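Local coordinates for plasmin and fibronectin-binding protein A (Streptococcus pneumoniae, PDB 4MR0) that acts as a fibronectin-dependent adhesin and invasin on the pneumococcal surface, binding human fibronectin, plasmin, plasminogen and serum albumin, at residues H169-L174 with D213-G218; D263-H268 with A289-M294; Q332-G337 with L367-D372; E484-S489 with V507-K512. All coordinates share one frame; numbering follows the deposited sequence.

All four contacts join successive turns of a right-handed parallel beta-helix and follow one another along the chain, contacts 1 and 4 on opposite sides of its centre, about 44 Å apart between centres. Contacts 1, 3 and 4 pair parallel strands, with mostly apolar or aromatic residues inward and a mixed, largely polar outer face; contact 2 has a single bridge and passes into a loop. Contact 2 is largely buried, the others partly. Strand 329-337 of contact 3 also pairs with strand 278-289, whose last residue opens 289-294 of contact 2. The chemistry varies: histidine-carboxylate in contact 1, tyrosine-carboxylate in contact 3, a proline against a tyrosine in contact 2, and aliphatic ladders with a serine cross-bond in contact 4.

Contact 1: residues H169-L174 with D213-G218; sequences HTHLEL and DISYSG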
loop_
_atom_site.group_PDB
_atom_site.type_symbol
_atom_site.label_atom_id
_atom_site.label_comp_id
_atom_site.label_asym_id
_atom_site.label_seq_id
_atom_site.Cartn_x
_atom_site.Cartn_y
_atom_site.Cartn_z
ATOM N N HIS A 169 -1.678 20.670 15.839
ATOM C CA HIS A 169 -2.658 20.711 16.915
ATOM C C HIS A 169 -4.090 21.024 16.480
ATOM O O HIS A 169 -4.839 21.680 17.207
ATOM C CB HIS A 169 -2.191 21.700 17.989
ATOM C CG HIS A 169 -0.815 21.410 18.507
ATOM N ND1 HIS A 169 -0.506 20.249 19.183
ATOM C CD2 HIS A 169 0.345 22.101 18.397
ATOM C CE1 HIS A 169 0.786 20.236 19.466
ATOM N NE2 HIS A 169 1.325 21.347 18.997
ATOM N N THR A 170 -4.469 20.561 15.290
ATOM C CA THR A 170 -5.832 20.767 14.813
ATOM C C THR A 170 -6.471 19.391 14.685
ATOM O O THR A 170 -5.801 18.418 14.330
ATOM C CB THR A 170 -5.879 21.497 13.448
ATOM O OG1 THR A 170 -5.189 20.728 12.458
ATOM C CG2 THR A 170 -5.242 22.874 13.559
ATOM N N HIS A 171 -7.762 19.307 14.986
ATOM C CA HIS A 171 -8.472 18.035 14.932
ATOM C C HIS A 171 -9.821 18.199 14.249
ATOM O O HIS A 171 -10.742 18.802 14.801
ATOM C CB HIS A 171 -8.645 17.495 16.353
ATOM C CG HIS A 171 -7.385 17.548 17.158
ATOM N ND1 HIS A 171 -7.060 18.624 17.958
ATOM C CD2 HIS A 171 -6.321 16.711 17.202
ATOM C CE1 HIS A 171 -5.847 18.448 18.456
ATOM N NE2 HIS A 171 -5.379 17.296 18.012
ATOM N N LEU A 172 -9.921 17.664 13.035
ATOM C CA LEU A 172 -11.138 17.758 12.247
ATOM C C LEU A 172 -12.031 16.542 12.430
ATOM O O LEU A 172 -11.566 15.400 12.410
ATOM C CB LEU A 172 -10.793 17.929 10.761
ATOM C CG LEU A 172 -10.326 19.313 10.291
ATOM C CD1 LEU A 172 -9.156 19.781 11.143
ATOM C CD2 LEU A 172 -9.932 19.257 8.818
ATOM N N GLU A 173 -13.317 16.810 12.623
ATOM C CA GLU A 173 -14.319 15.767 12.792
ATOM C C GLU A 173 -15.431 16.089 11.802
ATOM O O GLU A 173 -15.965 17.203 11.801
ATOM C CB GLU A 173 -14.885 15.791 14.213
ATOM C CG GLU A 173 -15.818 14.628 14.524
ATOM C CD GLU A 173 -16.600 14.825 15.817
ATOM O OE1 GLU A 173 -16.164 15.632 16.666
ATOM O OE2 GLU A 173 -17.650 14.163 15.984
ATOM N N LEU A 174 -15.767 15.129 10.948
ATOM C CA LEU A 174 -16.815 15.348 9.967
ATOM C C LEU A 174 -18.003 14.448 10.216
ATOM O O LEU A 174 -17.850 13.289 10.595
ATOM C CB LEU A 174 -16.298 15.105 8.544
ATOM C CG LEU A 174 -15.138 16.002 8.094
ATOM C CD1 LEU A 174 -13.815 15.449 8.630
ATOM C CD2 LEU A 174 -15.112 16.067 6.568
ATOM N N ASP A 213 0.606 16.426 15.803
ATOM C CA ASP A 213 -0.661 16.360 16.513
ATOM C C ASP A 213 -1.823 16.822 15.639
ATOM O O ASP A 213 -2.479 17.827 15.923
ATOM C CB ASP A 213 -0.558 17.208 17.784
ATOM C CG ASP A 213 -1.765 17.065 18.680
ATOM O OD1 ASP A 213 -2.345 15.952 18.731
ATOM O OD2 ASP A 213 -2.120 18.064 19.340
ATOM N N ILE A 214 -2.059 16.080 14.563
ATOM C CA ILE A 214 -3.137 16.392 13.634
ATOM C C ILE A 214 -4.043 15.171 13.525
ATOM O O ILE A 214 -3.557 14.049 13.388
ATOM C CB ILE A 214 -2.579 16.713 12.223
ATOM C CG1 ILE A 214 -1.655 17.931 12.293
ATOM C CG2 ILE A 214 -3.720 16.983 11.255
ATOM C CD1 ILE A 214 -0.852 18.169 11.029
ATOM N N SER A 215 -5.354 15.377 13.601
ATOM C CA SER A 215 -6.276 14.260 13.473
ATOM C C SER A 215 -7.408 14.639 12.529
ATOM O O SER A 215 -7.791 15.808 12.428
ATOM C CB SER A 215 -6.834 13.835 14.842
ATOM O OG SER A 215 -7.595 14.862 15.453
ATOM N N TYR A 216 -7.904 13.638 11.808
ATOM C CA TYR A 216 -8.988 13.808 10.850
ATOM C C TYR A 216 -9.893 12.584 10.993
ATOM O O TYR A 216 -9.433 11.456 10.844
ATOM C CB TYR A 216 -8.408 13.886 9.437
ATOM C CG TYR A 216 -9.404 14.232 8.357
ATOM C CD1 TYR A 216 -10.319 13.286 7.893
ATOM C CD2 TYR A 216 -9.429 15.508 7.789
ATOM C CE1 TYR A 216 -11.233 13.599 6.887
ATOM C CE2 TYR A 216 -10.341 15.830 6.785
ATOM C CZ TYR A 216 -11.236 14.873 6.341
ATOM O OH TYR A 216 -12.143 15.187 5.355
ATOM N N SER A 217 -11.177 12.798 11.276
ATOM C CA SER A 217 -12.079 11.669 11.462
ATOM C C SER A 217 -13.471 11.879 10.882
ATOM O O SER A 217 -14.038 12.964 10.988
ATOM C CB SER A 217 -12.236 11.369 12.959
ATOM O OG SER A 217 -11.027 11.583 13.666
ATOM N N GLY A 218 -14.014 10.822 10.288
ATOM C CA GLY A 218 -15.363 10.874 9.750
ATOM C C GLY A 218 -15.594 11.392 8.346
ATOM O O GLY A 218 -14.707 11.968 7.707
HETATM O O HOH W 1 -10.124 14.383 14.512
#
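Strands 170-174 and 213-217 run parallel, their axes 3° apart and 4.7 Å at closest approach, as neighbouring rungs of a parallel beta-helix. The register pairs His-171 with Ser-215, Leu-172 with Tyr-216 and Glu-173 with Ser-217. Leu-172 bonds through both its N and its O: N donates to Ser-215 O (2.9 Å), while O accepts Ser-217 N. Leu-174 N closes the ladder on Ser-217 O (2.8 Å). On the inner face, Leu-174 CD1 sits over one face of the Tyr-216 ring, 3.8 Å from the centroid, a CH-pi contact; Phe-246 and Phe-194 meet the same ring edge-to-face. On the outer face, a water bonded to Leu-172 O also bridges Ser-215 OG and Ser-217 OG. At the strand starts, Asp-213 CG lies anti to the backbone N (chi1 -173°), carrying the carboxylate across to His-169. ND1 of His-169 donates to Asp-213 OD2 at 2.7 Å, in the ring plane and on the anti lone pair, although ring and carboxylate planes stand 65° apart. His-171 NE2 makes a weak hydrogen bond to Asp-213 OD1 (3.4 Å). One carboxylate thus engages two imidazoles, one of them weakly, an arrangement that would probably favour protonation of His-169.

Contact 2: residues D263-H268 with A289-M294; sequences DSYQGH and ALPKTM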
loop_
_atom_site.group_PDB
_atom_site.type_symbol
_atom_site.label_atom_id
_atom_site.label_comp_id
_atom_site.label_asym_id
_atom_site.label_seq_id
_atom_site.Cartn_x
_atom_site.Cartn_y
_atom_site.Cartn_z
ATOM N N ASP A 263 -12.985 7.302 -5.478
ATOM C CA ASP A 263 -12.531 7.615 -6.825
ATOM C C ASP A 263 -11.293 8.462 -7.057
ATOM O O ASP A 263 -11.374 9.600 -7.527
ATOM C CB ASP A 263 -13.710 8.232 -7.582
ATOM C CG ASP A 263 -14.974 7.410 -7.433
ATOM O OD1 ASP A 263 -14.915 6.195 -7.718
ATOM O OD2 ASP A 263 -16.018 7.966 -7.024
ATOM N N SER A 264 -10.140 7.888 -6.753
ATOM C CA SER A 264 -8.876 8.561 -6.971
ATOM C C SER A 264 -8.621 8.513 -8.479
ATOM O O SER A 264 -8.872 7.491 -9.114
ATOM C CB SER A 264 -7.769 7.804 -6.233
ATOM O OG SER A 264 -6.492 8.254 -6.636
ATOM N N TYR A 265 -8.153 9.611 -9.062
ATOM C CA TYR A 265 -7.842 9.605 -10.493
ATOM C C TYR A 265 -6.389 9.166 -10.601
ATOM O O TYR A 265 -5.476 9.973 -10.387
ATOM C CB TYR A 265 -8.003 10.999 -11.107
ATOM C CG TYR A 265 -7.632 11.056 -12.580
ATOM C CD1 TYR A 265 -8.280 10.240 -13.512
ATOM C CD2 TYR A 265 -6.642 11.926 -13.043
ATOM C CE1 TYR A 265 -7.954 10.289 -14.867
ATOM C CE2 TYR A 265 -6.309 11.985 -14.398
ATOM C CZ TYR A 265 -6.971 11.162 -15.302
ATOM O OH TYR A 265 -6.654 11.204 -16.640
ATOM N N GLN A 266 -6.190 7.889 -10.931
ATOM C CA GLN A 266 -4.865 7.286 -11.055
ATOM C C GLN A 266 -3.858 7.911 -10.096
ATOM O O GLN A 266 -2.784 8.350 -10.503
ATOM C CB GLN A 266 -4.355 7.390 -12.501
ATOM C CG GLN A 266 -4.222 8.804 -13.057
ATOM C CD GLN A 266 -3.777 8.809 -14.510
ATOM O OE1 GLN A 266 -3.568 9.863 -15.109
ATOM N NE2 GLN A 266 -3.628 7.624 -15.081
ATOM N N GLY A 267 -4.204 7.943 -8.813
ATOM C CA GLY A 267 -3.304 8.545 -7.849
ATOM C C GLY A 267 -3.259 7.883 -6.486
ATOM O O GLY A 267 -3.794 6.789 -6.282
ATOM N N HIS A 268 -2.599 8.566 -5.555
ATOM C CA HIS A 268 -2.451 8.100 -4.184
ATOM C C HIS A 268 -3.497 8.783 -3.318
ATOM O O HIS A 268 -3.536 10.008 -3.258
ATOM C CB HIS A 268 -1.074 8.485 -3.634
ATOM C CG HIS A 268 0.068 8.071 -4.504
ATOM N ND1 HIS A 268 0.402 6.751 -4.718
ATOM C CD2 HIS A 268 0.981 8.807 -5.181
ATOM C CE1 HIS A 268 1.476 6.693 -5.484
ATOM N NE2 HIS A 268 1.848 7.926 -5.778
ATOM N N ALA A 289 -9.689 5.380 -10.621
ATOM C CA ALA A 289 -9.943 5.506 -12.048
ATOM C C ALA A 289 -8.650 5.393 -12.842
ATOM O O ALA A 289 -7.655 6.046 -12.522
ATOM C CB ALA A 289 -10.634 6.832 -12.334
ATOM N N LEU A 290 -8.673 4.556 -13.877
ATOM C CA LEU A 290 -7.512 4.338 -14.729
ATOM C C LEU A 290 -7.890 4.615 -16.187
ATOM O O LEU A 290 -8.643 3.858 -16.798
ATOM C CB LEU A 290 -7.022 2.894 -14.573
ATOM C CG LEU A 290 -6.736 2.411 -13.143
ATOM C CD1 LEU A 290 -6.356 0.939 -13.165
ATOM C CD2 LEU A 290 -5.621 3.244 -12.516
ATOM N N PRO A 291 -7.370 5.713 -16.761
ATOM C CA PRO A 291 -7.650 6.104 -18.150
ATOM C C PRO A 291 -7.032 5.212 -19.232
ATOM O O PRO A 291 -5.997 4.580 -19.018
ATOM C CB PRO A 291 -7.126 7.536 -18.209
ATOM C CG PRO A 291 -5.966 7.496 -17.264
ATOM C CD PRO A 291 -6.523 6.719 -16.095
ATOM N N LYS A 292 -7.688 5.176 -20.394
ATOM C CA LYS A 292 -7.251 4.388 -21.553
ATOM C C LYS A 292 -5.748 4.455 -21.804
ATOM O O LYS A 292 -5.060 3.436 -21.888
ATOM C CB LYS A 292 -7.924 4.894 -22.837
ATOM C CG LYS A 292 -9.372 4.516 -23.088
ATOM C CD LYS A 292 -9.785 5.081 -24.455
ATOM C CE LYS A 292 -11.208 4.713 -24.857
ATOM N NZ LYS A 292 -11.387 3.247 -25.056
ATOM N N THR A 293 -5.269 5.683 -21.944
ATOM C CA THR A 293 -3.878 6.000 -22.250
ATOM C C THR A 293 -2.732 5.530 -21.346
ATOM O O THR A 293 -1.576 5.532 -21.773
ATOM C CB THR A 293 -3.733 7.525 -22.424
ATOM O OG1 THR A 293 -2.350 7.864 -22.596
ATOM C CG2 THR A 293 -4.290 8.252 -21.208
ATOM N N MET A 294 -3.024 5.125 -20.116
ATOM C CA MET A 294 -1.955 4.717 -19.207
ATOM C C MET A 294 -1.214 3.416 -19.494
ATOM O O MET A 294 -1.805 2.410 -19.893
ATOM C CB MET A 294 -2.472 4.696 -17.768
ATOM C CG MET A 294 -2.732 6.080 -17.212
ATOM S SD MET A 294 -1.288 7.168 -17.351
ATOM C CE MET A 294 -1.707 8.113 -18.836
#
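Tyr-265 and Ala-289 form the one parallel bridge here, between adjacent turns of the beta-helix, with CA atoms 4.9 Å apart. Two backbone bonds flank it: Ala-289 N donates to Ser-264 O at 2.7 Å, and Gln-266 N to Ala-289 O at 2.8 Å, the second more bent (138° at the hydrogen). On the bridge itself, Ala-289 CB lies at the edge of the Tyr-265 ring, close to its plane, 4.3 Å from CD1; beyond it, Pro-291 crosses the tyrosine at about a right angle, bringing its CD to 4.0 Å from Tyr-265 CE1. Gln-266 holds CG between its backbone N and carbonyl carbon (chi1 60°), which sets that methylene over the centre of the Tyr-265 ring; from there the extended chain carries the amide across Pro-291. Further out, Ser-243 positions the strand end, its OG accepting from Tyr-265 N and its O bonded to Ser-264 OG, while Leu-227 and Ile-240 pack against the tyrosine. On the other segment, a type I turn from Pro-291 to Met-294 folds the loop back. It is closed by Met-294 N donating to Pro-291 O at 3.2 Å.

Contact 3: residues Q332-G337 with L367-D372; sequences QNSYFG and LNNHFD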
loop_
_atom_site.group_PDB
_atom_site.type_symbol
_atom_site.label_atom_id
_atom_site.label_comp_id
_atom_site.label_asym_id
_atom_site.label_seq_id
_atom_site.Cartn_x
_atom_site.Cartn_y
_atom_site.Cartn_z
ATOM N N GLN A 332 -4.660 0.004 9.566
ATOM C CA GLN A 332 -5.389 -1.112 10.162
ATOM C C GLN A 332 -6.899 -1.020 10.070
ATOM O O GLN A 332 -7.454 0.062 9.930
ATOM C CB GLN A 332 -5.014 -1.234 11.639
ATOM C CG GLN A 332 -5.320 0.030 12.436
ATOM C CD GLN A 332 -5.088 -0.142 13.921
ATOM O OE1 GLN A 332 -4.131 -0.794 14.342
ATOM N NE2 GLN A 332 -5.962 0.453 14.729
ATOM N N ASN A 333 -7.545 -2.179 10.159
ATOM C CA ASN A 333 -9.003 -2.289 10.142
ATOM C C ASN A 333 -9.684 -1.529 9.017
ATOM O O ASN A 333 -10.812 -1.051 9.173
ATOM C CB ASN A 333 -9.564 -1.812 11.485
ATOM C CG ASN A 333 -8.802 -2.384 12.669
ATOM O OD1 ASN A 333 -8.480 -3.572 12.695
ATOM N ND2 ASN A 333 -8.512 -1.540 13.658
ATOM N N SER A 334 -9.017 -1.436 7.873
ATOM C CA SER A 334 -9.583 -0.706 6.756
ATOM C C SER A 334 -9.918 -1.587 5.571
ATOM O O SER A 334 -9.385 -2.682 5.419
ATOM C CB SER A 334 -8.629 0.416 6.340
ATOM O OG SER A 334 -8.461 1.330 7.410
ATOM N N TYR A 335 -10.814 -1.091 4.728
ATOM C CA TYR A 335 -11.256 -1.828 3.558
ATOM C C TYR A 335 -10.792 -1.174 2.261
ATOM O O TYR A 335 -10.823 0.049 2.118
ATOM C CB TYR A 335 -12.787 -1.949 3.595
ATOM C CG TYR A 335 -13.401 -2.545 2.354
ATOM C CD1 TYR A 335 -13.588 -1.773 1.208
ATOM C CD2 TYR A 335 -13.789 -3.886 2.321
ATOM C CE1 TYR A 335 -14.143 -2.317 0.059
ATOM C CE2 TYR A 335 -14.347 -4.443 1.173
ATOM C CZ TYR A 335 -14.519 -3.653 0.045
ATOM O OH TYR A 335 -15.047 -4.192 -1.103
ATOM N N PHE A 336 -10.358 -2.005 1.317
ATOM C CA PHE A 336 -9.886 -1.524 0.029
ATOM C C PHE A 336 -10.600 -2.262 -1.094
ATOM O O PHE A 336 -10.568 -3.495 -1.154
ATOM C CB PHE A 336 -8.373 -1.733 -0.083
ATOM C CG PHE A 336 -7.591 -1.066 1.014
ATOM C CD1 PHE A 336 -7.597 -1.586 2.310
ATOM C CD2 PHE A 336 -6.861 0.093 0.759
ATOM C CE1 PHE A 336 -6.887 -0.959 3.332
ATOM C CE2 PHE A 336 -6.146 0.730 1.779
ATOM C CZ PHE A 336 -6.160 0.203 3.065
ATOM N N GLY A 337 -11.244 -1.505 -1.979
ATOM C CA GLY A 337 -11.965 -2.113 -3.084
ATOM C C GLY A 337 -12.313 -1.126 -4.183
ATOM O O GLY A 337 -11.553 -0.198 -4.474
ATOM N N LEU A 367 -2.303 -4.081 9.573
ATOM C CA LEU A 367 -3.118 -4.993 10.359
ATOM C C LEU A 367 -4.619 -5.089 10.121
ATOM O O LEU A 367 -5.314 -4.091 9.971
ATOM C CB LEU A 367 -2.916 -4.652 11.830
ATOM C CG LEU A 367 -1.488 -4.299 12.264
ATOM C CD1 LEU A 367 -1.525 -3.718 13.674
ATOM C CD2 LEU A 367 -0.598 -5.542 12.216
ATOM N N ASN A 368 -5.101 -6.321 10.121
ATOM C CA ASN A 368 -6.521 -6.585 9.999
ATOM C C ASN A 368 -7.273 -5.771 8.941
ATOM O O ASN A 368 -8.353 -5.247 9.225
ATOM C CB ASN A 368 -7.152 -6.353 11.374
ATOM C CG ASN A 368 -6.460 -7.142 12.472
ATOM O OD1 ASN A 368 -6.400 -6.711 13.630
ATOM N ND2 ASN A 368 -5.939 -8.312 12.117
ATOM N N ASN A 369 -6.706 -5.651 7.741
ATOM C CA ASN A 369 -7.371 -4.921 6.657
ATOM C C ASN A 369 -7.991 -5.924 5.692
ATOM O O ASN A 369 -7.626 -7.103 5.693
ATOM C CB ASN A 369 -6.376 -4.067 5.859
ATOM C CG ASN A 369 -5.653 -3.057 6.717
ATOM O OD1 ASN A 369 -4.473 -3.234 7.060
ATOM N ND2 ASN A 369 -6.353 -1.994 7.081
ATOM N N HIS A 370 -8.921 -5.452 4.864
ATOM C CA HIS A 370 -9.553 -6.304 3.860
ATOM C C HIS A 370 -9.197 -5.738 2.480
ATOM O O HIS A 370 -9.661 -4.664 2.103
ATOM C CB HIS A 370 -11.078 -6.318 4.033
ATOM C CG HIS A 370 -11.787 -7.220 3.068
ATOM N ND1 HIS A 370 -13.154 -7.395 3.081
ATOM C CD2 HIS A 370 -11.318 -8.003 2.066
ATOM C CE1 HIS A 370 -13.498 -8.247 2.130
ATOM N NE2 HIS A 370 -12.403 -8.630 1.499
ATOM N N PHE A 371 -8.359 -6.455 1.742
ATOM C CA PHE A 371 -7.946 -6.026 0.409
ATOM C C PHE A 371 -8.835 -6.802 -0.557
ATOM O O PHE A 371 -8.531 -7.937 -0.932
ATOM C CB PHE A 371 -6.478 -6.367 0.198
ATOM C CG PHE A 371 -5.560 -5.706 1.188
ATOM C CD1 PHE A 371 -5.370 -4.326 1.167
ATOM C CD2 PHE A 371 -4.893 -6.459 2.147
ATOM C CE1 PHE A 371 -4.521 -3.703 2.096
ATOM C CE2 PHE A 371 -4.043 -5.848 3.079
ATOM C CZ PHE A 371 -3.858 -4.470 3.052
ATOM N N ASP A 372 -9.928 -6.159 -0.957
ATOM C CA ASP A 372 -10.943 -6.768 -1.805
ATOM C C ASP A 372 -10.766 -6.699 -3.319
ATOM O O ASP A 372 -11.266 -5.783 -3.979
ATOM C CB ASP A 372 -12.301 -6.177 -1.426
ATOM C CG ASP A 372 -13.463 -7.080 -1.798
ATOM O OD1 ASP A 372 -13.238 -8.114 -2.457
ATOM O OD2 ASP A 372 -14.605 -6.744 -1.428
HETATM O O HOH W 2 -5.959 -4.262 14.320
#
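Tyr-335 OH donates to Asp-372 OD2 at 2.6 Å, the shortest polar bond between the segments. The carboxylate oxygen is met on its anti side, somewhat out of the carboxylate plane, and the ring stands almost perpendicular to the carboxylate (89°). Tyr-335 is swung along the strand with CG anti to its N (chi1 173°), so the same ring also presents its edge to the face of His-370: centroids are 5.2 Å apart and planes at 85°. His-370 NE2 is in turn bonded to Asp-395. On the inner side, Phe-371 CE1 lies 3.7 Å above the Phe-336 ring plane, offset toward the rim, the two rings oblique to each other. Backbone bonds hold this parallel register: His-370 N to Ser-334 O, Phe-336 N to His-370 O, and Asp-372 N to Phe-336 O (2.7 Å). Toward the other end, Asn-333 N donates to Leu-367 O, and a water donates to both Asn-333 OD1 and Asn-368 OD1, the two amides being nearly coplanar; Asn-333 ND2 bonds to Asp-281. In the parallel beta-helix, strand 329-337 lies between strands 278-289 and 364-372, and strand 387-396 follows. The aromatic ladder runs on through Phe-285, stacked on Phe-336, and Phe-394, which meets Phe-371.

Contact 4: residues E484-S489 with V507-K512; sequences ELLRVS and VIEDSK
The guanidinium of Arg-487 has CD1 of its chain neighbour Leu-486 over one face, 3.6 Å above the plane and offset toward the rim, while Asp-510 CB approaches it obliquely from the other segment. Both segments lie on consecutive turns of the parallel beta-helix, with strands 484-486 and 507-509 inclined by only 6°. The guanidinium plane lies 13° from that of the Asp-510 carboxylate, yet Arg-487 NH2 and Asp-510 OD2 remain 4.6 Å apart, too far for their charged atoms to touch; Arg-487 NH1 bonds to Lys-452 O and Asp-510 OD1 to Ser-535. The aliphatic parts do touch, with Arg-487 CG 3.7 Å from Asp-510 CB. Leu-485 is held at N by Val-507 O and at O by Glu-509 N; Arg-487 N then continues to Glu-509 O with a nearly straight bond. Inside, Leu-485 and Ile-508 lie side by side, CD1 of the leucine 3.9 Å from CG1 of the isoleucine, and Leu-492 packs on both. On the outer face, the Leu-486 and Glu-509 side chains lie side by side, Leu-486 CD1 3.8 Å from Glu-509 CD. Glu-484 instead turns to Arg-449 and Lys-446, forming salt bridges with both. Past the strands the backbone pairing resumes, as Lys-512 N donates to Val-488 O at 2.8 Å. Between these bonds Ser-511 OG, set anti to its carbonyl carbon (chi1 -62°), accepts Val-488 N at 3.3 Å.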
loop_
_atom_site.group_PDB
_atom_site.type_symbol
_atom_site.label_atom_id
_atom_site.label_comp_id
_atom_site.label_asym_id
_atom_site.label_seq_id
_atom_site.Cartn_x
_atom_site.Cartn_y
_atom_site.Cartn_z
ATOM N N GLU A 484 6.252 -17.664 -3.104
ATOM C CA GLU A 484 7.568 -17.602 -3.718
ATOM C C GLU A 484 8.554 -16.805 -2.875
ATOM O O GLU A 484 8.281 -15.673 -2.474
ATOM C CB GLU A 484 7.489 -16.972 -5.113
ATOM C CG GLU A 484 8.835 -16.443 -5.603
ATOM C CD GLU A 484 8.757 -15.765 -6.957
ATOM O OE1 GLU A 484 7.808 -14.981 -7.184
ATOM O OE2 GLU A 484 9.657 -16.006 -7.790
ATOM N N LEU A 485 9.707 -17.410 -2.625
ATOM C CA LEU A 485 10.772 -16.784 -1.858
ATOM C C LEU A 485 12.001 -16.874 -2.742
ATOM O O LEU A 485 12.562 -17.957 -2.945
ATOM C CB LEU A 485 10.964 -17.531 -0.540
ATOM C CG LEU A 485 9.691 -17.351 0.292
ATOM C CD1 LEU A 485 9.373 -18.591 1.083
ATOM C CD2 LEU A 485 9.855 -16.126 1.184
ATOM N N LEU A 486 12.406 -15.725 -3.271
ATOM C CA LEU A 486 13.531 -15.647 -4.187
ATOM C C LEU A 486 14.713 -14.833 -3.677
ATOM O O LEU A 486 14.586 -13.650 -3.362
ATOM C CB LEU A 486 13.043 -15.072 -5.522
ATOM C CG LEU A 486 14.069 -14.829 -6.633
ATOM C CD1 LEU A 486 14.697 -16.152 -7.078
ATOM C CD2 LEU A 486 13.374 -14.149 -7.806
ATOM N N ARG A 487 15.864 -15.497 -3.609
ATOM C CA ARG A 487 17.120 -14.909 -3.174
ATOM C C ARG A 487 17.157 -14.217 -1.821
ATOM O O ARG A 487 17.680 -13.104 -1.698
ATOM C CB ARG A 487 17.656 -13.954 -4.243
ATOM C CG ARG A 487 17.910 -14.634 -5.569
ATOM C CD ARG A 487 18.764 -13.785 -6.496
ATOM N NE ARG A 487 18.754 -14.359 -7.836
ATOM C CZ ARG A 487 17.766 -14.195 -8.707
ATOM N NH1 ARG A 487 16.712 -13.460 -8.387
ATOM N NH2 ARG A 487 17.816 -14.792 -9.887
ATOM N N VAL A 488 16.608 -14.874 -0.804
ATOM C CA VAL A 488 16.648 -14.334 0.548
ATOM C C VAL A 488 18.038 -14.737 1.047
ATOM O O VAL A 488 18.403 -15.918 1.025
ATOM C CB VAL A 488 15.543 -14.955 1.438
ATOM C CG1 VAL A 488 15.650 -14.419 2.859
ATOM C CG2 VAL A 488 14.174 -14.627 0.858
ATOM N N SER A 489 18.810 -13.750 1.484
ATOM C CA SER A 489 20.183 -13.959 1.931
ATOM C C SER A 489 20.412 -14.607 3.286
ATOM O O SER A 489 21.474 -15.182 3.523
ATOM C CB SER A 489 20.938 -12.626 1.919
ATOM O OG SER A 489 20.954 -12.055 0.625
ATOM N N VAL A 507 7.854 -22.236 -2.997
ATOM C CA VAL A 507 9.052 -22.306 -3.813
ATOM C C VAL A 507 10.113 -21.425 -3.177
ATOM O O VAL A 507 9.898 -20.229 -2.981
ATOM C CB VAL A 507 8.814 -21.807 -5.261
ATOM C CG1 VAL A 507 10.139 -21.789 -6.018
ATOM C CG2 VAL A 507 7.810 -22.704 -5.975
ATOM N N ILE A 508 11.243 -22.028 -2.827
ATOM C CA ILE A 508 12.356 -21.298 -2.237
ATOM C C ILE A 508 13.488 -21.463 -3.239
ATOM O O ILE A 508 14.000 -22.568 -3.444
ATOM C CB ILE A 508 12.743 -21.875 -0.866
ATOM C CG1 ILE A 508 11.606 -21.613 0.124
ATOM C CG2 ILE A 508 14.036 -21.237 -0.368
ATOM C CD1 ILE A 508 11.856 -22.181 1.509
ATOM N N GLU A 509 13.865 -20.355 -3.866
ATOM C CA GLU A 509 14.882 -20.367 -4.903
ATOM C C GLU A 509 16.072 -19.455 -4.667
ATOM O O GLU A 509 15.911 -18.265 -4.411
ATOM C CB GLU A 509 14.220 -19.997 -6.232
ATOM C CG GLU A 509 15.153 -19.960 -7.425
ATOM C CD GLU A 509 14.425 -19.582 -8.709
ATOM O OE1 GLU A 509 13.173 -19.657 -8.734
ATOM O OE2 GLU A 509 15.107 -19.224 -9.692
ATOM N N ASP A 510 17.269 -20.025 -4.771
ATOM C CA ASP A 510 18.511 -19.267 -4.615
ATOM C C ASP A 510 18.705 -18.548 -3.289
ATOM O O ASP A 510 19.418 -17.547 -3.228
ATOM C CB ASP A 510 18.635 -18.246 -5.746
ATOM C CG ASP A 510 19.078 -18.872 -7.047
ATOM O OD1 ASP A 510 20.269 -19.240 -7.146
ATOM O OD2 ASP A 510 18.237 -19.004 -7.965
ATOM N N SER A 511 18.088 -19.054 -2.229
ATOM C CA SER A 511 18.230 -18.428 -0.923
ATOM C C SER A 511 19.457 -18.979 -0.203
ATOM O O SER A 511 19.828 -20.138 -0.388
ATOM C CB SER A 511 16.962 -18.648 -0.099
ATOM O OG SER A 511 15.853 -18.039 -0.746
ATOM N N LYS A 512 20.089 -18.139 0.609
ATOM C CA LYS A 512 21.294 -18.530 1.332
ATOM C C LYS A 512 21.148 -18.317 2.836
ATOM O O LYS A 512 20.112 -17.853 3.314
ATOM C CB LYS A 512 22.490 -17.723 0.801
ATOM C CG LYS A 512 22.762 -17.960 -0.688
ATOM C CD LYS A 512 23.324 -16.730 -1.409
ATOM C CE LYS A 512 24.828 -16.553 -1.207
ATOM N NZ LYS A 512 25.354 -15.456 -2.079
#